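Predicted protein (Acinetobacter sp. RUH2624, PDB 4MEA) hydrolyses epoxides, probably to vicinal diols, as a secreted Cif-type alpha/beta hydrolase and virulence factor. Local coordinates at residues 177-180 and 181-184; 130-134 and 135-139; 219-222 and 223-227. All coordinates share one frame; numbering follows the deposited sequence.

Interaction 1. Residues 177-180 and 181-184; sequences PGLG and WHFG
Gly180 CA lies at the edge of the Phe183 ring, in its plane, while His182 CE1 stands 3.5 Å above one face, offset toward the rim. In return, the CG of Phe183 lies over a face of the imidazole. The indole of Trp181 has His182 CB over the centre of one face, and Pro177 CB approaches it obliquely, 3.4 Å from Trp181 CD1. Gly178 O is also beside that carbon, 3.1 Å from Trp181 CD1. The indole can swing back over the incoming chain because its CG sits between the backbone N and the carbonyl carbon (chi1 87°). The rigid proline sets its CB against the indole, and the backbone at Gly178 and Gly180 runs beside the indole and at the phenyl edge. Leu179 CG meets Phe183 CE2 at 4.2 Å, one turn on.

The turn into the helix is held by Trp181 N, which donates to Gly178 O at 3.1 Å from well above the carbonyl plane, with an N-H...O angle of 163°. Phe183 N makes a weak bond to Gly180 O.

Farther out, the Trp181 ring meets Phe188 of the second subunit, so this helix start helps form the dimer interface. The His182 ring meets that of Tyr243, consistent with the His-Tyr pair that serves Cif-type enzymes in epoxide ring opening. Such a short helix, entered from a glycine-rich turn and falling between strands 151-157 and 267-272 in the sequence, belongs to the cap inserted into the alpha/beta hydrolase fold of epoxide hydrolases.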
ATOM      1  N   PRO A 177      -8.061   3.954   0.110  1.00  6.80           N
ATOM      2  CA  PRO A 177      -6.939   3.263  -0.551  1.00  6.51           C
ATOM      3  C   PRO A 177      -7.184   3.072  -2.048  1.00  9.42           C
ATOM      4  O   PRO A 177      -8.275   2.670  -2.452  1.00 11.52           O
ATOM      5  CB  PRO A 177      -6.897   1.911   0.168  1.00  6.89           C
ATOM      6  CG  PRO A 177      -7.401   2.233   1.552  1.00  4.61           C
ATOM      7  CD  PRO A 177      -8.500   3.257   1.335  1.00  7.59           C
ATOM      8  N   GLY A 178      -6.178   3.373  -2.865  1.00  6.15           N
ATOM      9  CA  GLY A 178      -6.335   3.318  -4.307  1.00 12.60           C
ATOM     10  C   GLY A 178      -5.829   2.045  -4.958  1.00 11.45           C
ATOM     11  O   GLY A 178      -5.202   1.194  -4.304  1.00  8.79           O
ATOM     12  N   LEU A 179      -6.111   1.920  -6.254  1.00 13.38           N
ATOM     13  CA  LEU A 179      -5.682   0.768  -7.059  1.00 11.29           C
ATOM     14  C   LEU A 179      -4.178   0.503  -6.955  1.00 11.53           C
ATOM     15  O   LEU A 179      -3.718  -0.638  -7.069  1.00 10.49           O
ATOM     16  CB  LEU A 179      -6.059   0.990  -8.527  1.00 12.76           C
ATOM     17  CG  LEU A 179      -5.646  -0.090  -9.527  1.00 10.71           C
ATOM     18  CD1 LEU A 179      -6.268  -1.432  -9.168  1.00 11.88           C
ATOM     19  CD2 LEU A 179      -6.026   0.327 -10.945  1.00 11.34           C
ATOM     20  N   GLY A 180      -3.406   1.562  -6.751  1.00  9.46           N
ATOM     21  CA  GLY A 180      -1.965   1.424  -6.713  1.00 10.63           C
ATOM     22  C   GLY A 180      -1.375   0.830  -5.446  1.00  9.97           C
ATOM     23  O   GLY A 180      -0.275   0.276  -5.493  1.00  8.43           O
ATOM     24  N   TRP A 181      -2.068   0.945  -4.313  1.00  4.19           N
ATOM     25  CA  TRP A 181      -1.410   0.663  -3.027  1.00  3.87           C
ATOM     26  C   TRP A 181      -0.911  -0.775  -2.903  1.00 10.59           C
ATOM     27  O   TRP A 181       0.209  -1.011  -2.432  1.00  7.33           O
ATOM     28  CB  TRP A 181      -2.256   1.085  -1.802  1.00  3.12           C
ATOM     29  CG  TRP A 181      -3.250   0.055  -1.282  1.00  4.41           C
ATOM     30  CD1 TRP A 181      -4.601   0.018  -1.529  1.00  8.80           C
ATOM     31  CD2 TRP A 181      -2.973  -1.061  -0.412  1.00 11.08           C
ATOM     32  NE1 TRP A 181      -5.172  -1.064  -0.890  1.00  7.61           N
ATOM     33  CE2 TRP A 181      -4.198  -1.737  -0.193  1.00 12.15           C
ATOM     34  CE3 TRP A 181      -1.809  -1.559   0.195  1.00  3.02           C
ATOM     35  CZ2 TRP A 181      -4.290  -2.883   0.597  1.00  7.59           C
ATOM     36  CZ3 TRP A 181      -1.905  -2.698   0.984  1.00  5.01           C
ATOM     37  CH2 TRP A 181      -3.139  -3.347   1.179  1.00 10.75           C
ATOM     38  N   HIS A 182      -1.701  -1.743  -3.354  1.00  3.28           N
ATOM     39  CA  HIS A 182      -1.262  -3.118  -3.172  1.00  7.04           C
ATOM     40  C   HIS A 182      -0.063  -3.480  -4.064  1.00  7.65           C
ATOM     41  O   HIS A 182       0.719  -4.355  -3.710  1.00  7.45           O
ATOM     42  CB  HIS A 182      -2.415  -4.118  -3.314  1.00  6.04           C
ATOM     43  CG  HIS A 182      -2.794  -4.415  -4.730  1.00 12.14           C
ATOM     44  ND1 HIS A 182      -3.496  -3.526  -5.514  1.00 13.21           N
ATOM     45  CD2 HIS A 182      -2.571  -5.504  -5.502  1.00  9.88           C
ATOM     46  CE1 HIS A 182      -3.685  -4.054  -6.710  1.00 19.39           C
ATOM     47  NE2 HIS A 182      -3.137  -5.256  -6.728  1.00  8.41           N
ATOM     48  N   PHE A 183       0.103  -2.802  -5.197  1.00  7.20           N
ATOM     49  CA  PHE A 183       1.262  -3.081  -6.039  1.00 11.31           C
ATOM     50  C   PHE A 183       2.547  -2.733  -5.283  1.00  9.36           C
ATOM     51  O   PHE A 183       3.588  -3.371  -5.480  1.00 11.58           O
ATOM     52  CB  PHE A 183       1.200  -2.333  -7.381  1.00  7.56           C
ATOM     53  CG  PHE A 183       0.072  -2.773  -8.286  1.00 14.71           C
ATOM     54  CD1 PHE A 183       0.145  -3.971  -8.981  1.00 16.42           C
ATOM     55  CD2 PHE A 183      -1.044  -1.969  -8.470  1.00 16.96           C
ATOM     56  CE1 PHE A 183      -0.885  -4.375  -9.829  1.00 12.72           C
ATOM     57  CE2 PHE A 183      -2.071  -2.366  -9.318  1.00 15.09           C
ATOM     58  CZ  PHE A 183      -1.986  -3.577 -10.001  1.00 15.69           C
ATOM     59  N   GLY A 184       2.467  -1.729  -4.410  1.00  8.29           N
ATOM     60  CA  GLY A 184       3.599  -1.355  -3.576  1.00  5.50           C
ATOM     61  C   GLY A 184       3.784  -2.267  -2.377  1.00  8.22           C
ATOM     62  O   GLY A 184       4.881  -2.775  -2.128  1.00  5.96           O
TER

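Interaction 2. Residues 130-134 and 135-139; sequences YVSHD and LGNTA
Asp134 OD2 accepts from Leu135 N at 2.6 Å, on the anti side of the carboxylate and somewhat out of its plane. The carboxylate can fold onto the next peptide because its CG is anti to the backbone N and beside the carbonyl carbon (chi1 -164°). Leu135 runs alongside, with its CG 3.6 Å from Asp134 OD2, so the carboxylate has hydrocarbon next to it as well as an N-H. Asn137 OD1 accepts from Ser132 OG at 2.7 Å, a bond whose donor is less surely placed.

The backbone beneath turns sharply. Gly136 N donates to His133 O at 2.9 Å, closing a type II' turn, and Asn137 N donates to Asp134 O at 2.7 Å. Asp134 takes phi 55° and psi -130°, a strained conformation for a residue with a side chain. This is the nucleophile elbow of the alpha/beta hydrolases, the tight strand-turn-helix that opens the beta-alpha-beta unit 128-133, 136-146, 151-157, with Asp134 where epoxide hydrolases carry their nucleophile. Lack of a side chain suits Gly136, since a CB there would point at the strand, into His133 O.

In the next shell, Asp134 OD2 also accepts from Phe67 N; two backbone N-H groups on one oxygen are consistent with the oxyanion hole of this fold. Asp134 OD1 is hydrogen-bonded to His305 NE2, a pairing expected of a nucleophile and its histidine. The amide of Asn137 is fixed by ND2 donating to Ser159 O.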
ATOM      1  N   TYR A 130      -8.952 -18.007 -24.995  1.00 13.80           N
ATOM      2  CA  TYR A 130      -8.138 -17.754 -23.809  1.00 10.55           C
ATOM      3  C   TYR A 130      -8.829 -16.711 -22.924  1.00 10.51           C
ATOM      4  O   TYR A 130      -9.180 -15.619 -23.381  1.00  7.79           O
ATOM      5  CB  TYR A 130      -6.753 -17.256 -24.235  1.00  9.79           C
ATOM      6  CG  TYR A 130      -5.682 -17.292 -23.166  1.00 11.85           C
ATOM      7  CD1 TYR A 130      -4.842 -18.397 -23.038  1.00 15.52           C
ATOM      8  CD2 TYR A 130      -5.476 -16.210 -22.310  1.00 10.90           C
ATOM      9  CE1 TYR A 130      -3.836 -18.435 -22.078  1.00 14.76           C
ATOM     10  CE2 TYR A 130      -4.468 -16.241 -21.334  1.00  5.33           C
ATOM     11  CZ  TYR A 130      -3.649 -17.357 -21.231  1.00  8.51           C
ATOM     12  OH  TYR A 130      -2.638 -17.412 -20.278  1.00 11.92           O
ATOM     13  N   VAL A 131      -9.043 -17.069 -21.660  1.00 11.09           N
ATOM     14  CA  VAL A 131      -9.811 -16.243 -20.733  1.00 13.17           C
ATOM     15  C   VAL A 131      -8.974 -16.065 -19.470  1.00 11.39           C
ATOM     16  O   VAL A 131      -8.544 -17.050 -18.858  1.00 16.30           O
ATOM     17  CB  VAL A 131     -11.190 -16.892 -20.405  1.00 11.30           C
ATOM     18  CG1 VAL A 131     -11.963 -16.066 -19.375  1.00  8.06           C
ATOM     19  CG2 VAL A 131     -12.021 -17.068 -21.679  1.00  7.62           C
ATOM     20  N   SER A 132      -8.729 -14.812 -19.092  1.00 10.37           N
ATOM     21  CA  SER A 132      -7.803 -14.505 -18.002  1.00  9.05           C
ATOM     22  C   SER A 132      -8.423 -13.528 -16.994  1.00 12.37           C
ATOM     23  O   SER A 132      -9.252 -12.704 -17.370  1.00  9.53           O
ATOM     24  CB  SER A 132      -6.519 -13.922 -18.604  1.00 13.47           C
ATOM     25  OG  SER A 132      -5.662 -13.408 -17.611  1.00 14.17           O
ATOM     26  N   HIS A 133      -8.023 -13.627 -15.721  1.00 10.29           N
ATOM     27  CA  HIS A 133      -8.538 -12.744 -14.667  1.00 12.85           C
ATOM     28  C   HIS A 133      -7.436 -12.324 -13.694  1.00 12.10           C
ATOM     29  O   HIS A 133      -6.577 -13.132 -13.349  1.00  7.54           O
ATOM     30  CB  HIS A 133      -9.674 -13.437 -13.894  1.00 11.08           C
ATOM     31  CG  HIS A 133     -10.283 -12.594 -12.808  1.00 14.64           C
ATOM     32  ND1 HIS A 133     -10.144 -12.892 -11.469  1.00 12.94           N
ATOM     33  CD2 HIS A 133     -11.062 -11.486 -12.865  1.00 17.73           C
ATOM     34  CE1 HIS A 133     -10.798 -11.999 -10.748  1.00  9.68           C
ATOM     35  NE2 HIS A 133     -11.362 -11.133 -11.570  1.00 15.98           N
ATOM     36  N   ASP A 134      -7.471 -11.066 -13.245  1.00  8.81           N
ATOM     37  CA  ASP A 134      -6.534 -10.595 -12.220  1.00 14.41           C
ATOM     38  C   ASP A 134      -5.088 -10.865 -12.665  1.00  8.43           C
ATOM     39  O   ASP A 134      -4.724 -10.524 -13.792  1.00  8.84           O
ATOM     40  CB  ASP A 134      -6.847 -11.259 -10.873  1.00 13.21           C
ATOM     41  CG  ASP A 134      -6.201 -10.547  -9.695  1.00 15.87           C
ATOM     42  OD1 ASP A 134      -6.892  -9.738  -9.037  1.00 23.68           O
ATOM     43  OD2 ASP A 134      -5.009 -10.801  -9.405  1.00 14.03           O
ATOM     44  N   LEU A 135      -4.275 -11.471 -11.800  1.00  7.65           N
ATOM     45  CA  LEU A 135      -2.869 -11.738 -12.129  1.00 14.86           C
ATOM     46  C   LEU A 135      -2.705 -12.575 -13.404  1.00 12.32           C
ATOM     47  O   LEU A 135      -1.636 -12.585 -14.010  1.00 13.54           O
ATOM     48  CB  LEU A 135      -2.142 -12.419 -10.969  1.00 18.87           C
ATOM     49  CG  LEU A 135      -1.559 -11.567  -9.841  1.00 10.89           C
ATOM     50  CD1 LEU A 135      -0.777 -12.475  -8.874  1.00 12.48           C
ATOM     51  CD2 LEU A 135      -0.674 -10.447 -10.372  1.00  8.30           C
ATOM     52  N   GLY A 136      -3.753 -13.280 -13.809  1.00  7.26           N
ATOM     53  CA  GLY A 136      -3.720 -13.950 -15.099  1.00 11.32           C
ATOM     54  C   GLY A 136      -3.378 -12.939 -16.184  1.00 14.44           C
ATOM     55  O   GLY A 136      -2.700 -13.263 -17.158  1.00  7.19           O
ATOM     56  N   ASN A 137      -3.853 -11.705 -16.005  1.00 10.73           N
ATOM     57  CA  ASN A 137      -3.623 -10.629 -16.972  1.00 12.13           C
ATOM     58  C   ASN A 137      -2.168 -10.184 -16.981  1.00 13.82           C
ATOM     59  O   ASN A 137      -1.663  -9.665 -17.984  1.00 14.67           O
ATOM     60  CB  ASN A 137      -4.519  -9.426 -16.665  1.00  4.93           C
ATOM     61  CG  ASN A 137      -5.984  -9.733 -16.824  1.00 11.70           C
ATOM     62  OD1 ASN A 137      -6.355 -10.842 -17.210  1.00 11.29           O
ATOM     63  ND2 ASN A 137      -6.836  -8.750 -16.528  1.00  9.59           N
ATOM     64  N   THR A 138      -1.509 -10.380 -15.844  1.00 10.08           N
ATOM     65  CA  THR A 138      -0.086 -10.102 -15.711  1.00 10.78           C
ATOM     66  C   THR A 138       0.749 -11.231 -16.314  1.00 12.85           C
ATOM     67  O   THR A 138       1.776 -10.991 -16.961  1.00 11.04           O
ATOM     68  CB  THR A 138       0.298  -9.938 -14.229  1.00  8.85           C
ATOM     69  OG1 THR A 138      -0.140  -8.651 -13.769  1.00 11.69           O
ATOM     70  CG2 THR A 138       1.806 -10.064 -14.047  1.00  6.86           C
ATOM     71  N   ALA A 139       0.292 -12.461 -16.108  1.00 14.92           N
ATOM     72  CA  ALA A 139       1.022 -13.645 -16.548  1.00 10.34           C
ATOM     73  C   ALA A 139       0.980 -13.872 -18.061  1.00 14.17           C
ATOM     74  O   ALA A 139       1.851 -14.548 -18.617  1.00 17.01           O
ATOM     75  CB  ALA A 139       0.483 -14.884 -15.826  1.00  7.48           C
TER

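Interaction 3. Residues 219-222 and 223-227; sequences TPEL and LAELI
Glu221 and Glu225 bring their carboxylates together one turn apart, the side chains crossing obliquely and the two flat groups turned 79° against each other. The Glu221 OE2 to Glu225 OE2 distance is 2.4 Å, too near for two bare carboxylates, so one of the acids probably carries a proton. The approach comes from unequal shapes: Glu221 bends back at its second torsion (chi2 66°), whereas Glu225 reaches out extended beyond CG. The CG of Glu225 passes 3.3 Å from Glu221 OE2, so the bent side chain curls over the stem of the other.

On the neighbouring flank Leu222 and Leu226 form the apolar counterpart. Their axes are likewise inclined to each other, and Leu222 CG touches Leu226 CD1 at 4.0 Å. Unlike Leu222, Leu223 has its CG anti to the carbonyl carbon and so directed back toward the helix start, 3.3 Å from Thr219 O. The small methyl of Ala224 lets the side chain of Met19 come up to the helix.

The backbone bonds that fix these spacings run from i+4 to i, as in Leu223 N to Thr219 O at 2.9 Å; Leu226 N likewise donates to Leu222 O. At the start, Thr219 OG1 accepts from Leu222 N at 3.2 Å. Pro220 suits the first turn, since its nitrogen has no hydrogen to leave without an acceptor, and Glu221 would place any negative charge there near the positive end of the helix dipole.

Leu223 and Ile227 pack on helix 200-211, Ala224 and Ile227 are set against helix 13-25, and Leu222 and Leu226 reach Glu309 of helix 307-323. The whole is a threonine N-capped helix, buried along Leu223, Ala224 and Ile227, in the insertion of the alpha/beta hydrolase fold.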
ATOM      1  N   THR A 219     -19.190 -15.890   2.909  1.00 12.40           N
ATOM      2  CA  THR A 219     -19.363 -16.473   4.231  1.00 14.08           C
ATOM      3  C   THR A 219     -18.019 -16.902   4.787  1.00 16.75           C
ATOM      4  O   THR A 219     -17.035 -16.999   4.051  1.00 11.92           O
ATOM      5  CB  THR A 219     -20.274 -17.711   4.167  1.00 14.14           C
ATOM      6  OG1 THR A 219     -19.625 -18.738   3.400  1.00 17.87           O
ATOM      7  CG2 THR A 219     -21.588 -17.358   3.514  1.00 17.35           C
ATOM      8  N   PRO A 220     -17.965 -17.165   6.100  1.00 19.73           N
ATOM      9  CA  PRO A 220     -16.692 -17.590   6.686  1.00 11.84           C
ATOM     10  C   PRO A 220     -16.163 -18.885   6.050  1.00 13.38           C
ATOM     11  O   PRO A 220     -14.943 -19.031   5.900  1.00 13.24           O
ATOM     12  CB  PRO A 220     -17.044 -17.802   8.164  1.00 19.34           C
ATOM     13  CG  PRO A 220     -18.187 -16.852   8.405  1.00 20.18           C
ATOM     14  CD  PRO A 220     -18.983 -16.858   7.123  1.00 17.28           C
ATOM     15  N   GLU A 221     -17.059 -19.795   5.666  1.00  9.45           N
ATOM     16  CA  GLU A 221     -16.634 -21.074   5.078  1.00 13.89           C
ATOM     17  C   GLU A 221     -16.139 -20.912   3.651  1.00 11.68           C
ATOM     18  O   GLU A 221     -15.156 -21.546   3.259  1.00 14.51           O
ATOM     19  CB  GLU A 221     -17.750 -22.125   5.126  1.00 21.12           C
ATOM     20  CG  GLU A 221     -17.585 -23.265   4.108  1.00 32.84           C
ATOM     21  CD  GLU A 221     -16.364 -24.143   4.372  1.00 40.18           C
ATOM     22  OE1 GLU A 221     -15.818 -24.092   5.496  1.00 41.39           O
ATOM     23  OE2 GLU A 221     -15.950 -24.887   3.452  1.00 35.17           O
ATOM     24  N   LEU A 222     -16.823 -20.084   2.863  1.00 12.60           N
ATOM     25  CA  LEU A 222     -16.328 -19.779   1.519  1.00 13.86           C
ATOM     26  C   LEU A 222     -14.966 -19.081   1.612  1.00 12.38           C
ATOM     27  O   LEU A 222     -14.040 -19.397   0.863  1.00 14.50           O
ATOM     28  CB  LEU A 222     -17.323 -18.925   0.727  1.00 12.81           C
ATOM     29  CG  LEU A 222     -16.807 -18.497  -0.656  1.00 15.10           C
ATOM     30  CD1 LEU A 222     -16.525 -19.698  -1.560  1.00 13.30           C
ATOM     31  CD2 LEU A 222     -17.787 -17.553  -1.337  1.00 15.49           C
ATOM     32  N   LEU A 223     -14.837 -18.136   2.539  1.00  9.86           N
ATOM     33  CA  LEU A 223     -13.564 -17.454   2.712  1.00  9.94           C
ATOM     34  C   LEU A 223     -12.456 -18.438   3.093  1.00 11.09           C
ATOM     35  O   LEU A 223     -11.356 -18.379   2.539  1.00 12.35           O
ATOM     36  CB  LEU A 223     -13.680 -16.293   3.712  1.00  8.41           C
ATOM     37  CG  LEU A 223     -14.444 -15.062   3.189  1.00 14.18           C
ATOM     38  CD1 LEU A 223     -14.771 -14.073   4.318  1.00  6.08           C
ATOM     39  CD2 LEU A 223     -13.684 -14.354   2.055  1.00 12.89           C
ATOM     40  N   ALA A 224     -12.741 -19.351   4.020  1.00 10.57           N
ATOM     41  CA  ALA A 224     -11.758 -20.363   4.400  1.00  9.34           C
ATOM     42  C   ALA A 224     -11.281 -21.172   3.185  1.00 11.12           C
ATOM     43  O   ALA A 224     -10.089 -21.475   3.052  1.00  8.59           O
ATOM     44  CB  ALA A 224     -12.325 -21.293   5.487  1.00  8.02           C
ATOM     45  N   GLU A 225     -12.209 -21.496   2.290  1.00  8.77           N
ATOM     46  CA  GLU A 225     -11.879 -22.233   1.060  1.00 11.32           C
ATOM     47  C   GLU A 225     -11.027 -21.417   0.087  1.00 14.84           C
ATOM     48  O   GLU A 225     -10.123 -21.959  -0.557  1.00 11.82           O
ATOM     49  CB  GLU A 225     -13.154 -22.693   0.354  1.00  7.64           C
ATOM     50  CG  GLU A 225     -13.941 -23.698   1.147  1.00 11.42           C
ATOM     51  CD  GLU A 225     -15.187 -24.152   0.421  1.00 23.58           C
ATOM     52  OE1 GLU A 225     -15.356 -23.782  -0.761  1.00 27.81           O
ATOM     53  OE2 GLU A 225     -15.990 -24.881   1.035  1.00 27.49           O
ATOM     54  N   LEU A 226     -11.323 -20.124  -0.023  1.00  9.57           N
ATOM     55  CA  LEU A 226     -10.550 -19.224  -0.878  1.00  8.70           C
ATOM     56  C   LEU A 226      -9.170 -18.898  -0.304  1.00  6.91           C
ATOM     57  O   LEU A 226      -8.220 -18.653  -1.048  1.00 11.65           O
ATOM     58  CB  LEU A 226     -11.320 -17.922  -1.127  1.00  7.60           C
ATOM     59  CG  LEU A 226     -12.595 -18.130  -1.944  1.00 14.03           C
ATOM     60  CD1 LEU A 226     -13.406 -16.847  -2.035  1.00  9.57           C
ATOM     61  CD2 LEU A 226     -12.214 -18.640  -3.328  1.00 15.17           C
ATOM     62  N   ILE A 227      -9.062 -18.899   1.019  1.00  6.18           N
ATOM     63  CA  ILE A 227      -7.836 -18.450   1.673  1.00  8.01           C
ATOM     64  C   ILE A 227      -6.849 -19.582   1.955  1.00 11.45           C
ATOM     65  O   ILE A 227      -5.633 -19.375   1.934  1.00 10.88           O
ATOM     66  CB  ILE A 227      -8.157 -17.644   2.947  1.00 10.31           C
ATOM     67  CG1 ILE A 227      -8.962 -16.398   2.559  1.00  9.18           C
ATOM     68  CG2 ILE A 227      -6.872 -17.267   3.675  1.00  7.28           C
ATOM     69  CD1 ILE A 227      -9.585 -15.631   3.735  1.00  5.82           C
TER

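In the fold
Along the chain the order is interaction 2, interaction 1, interaction 3. Interaction 2 sits at the end of strand 128-133 in the central sheet, its centre 5 Å from that of the chain; the other two lie about 17 Å out, in the insertion between strands 151-157 and 267-272. Interactions 1 and 2 have centres 18 Å apart but nearest atoms about 6 Å, and His246 bridges them, bonding to Thr138 and meeting the Phe183 ring. Interaction 3 has nearest atoms about 14 Å from interaction 1 and about 10 Å from interaction 2. The probable nucleophile turn thus lies beneath the cap helix, while helix 220-227 packs against helices 13-25, 200-211 and 307-323.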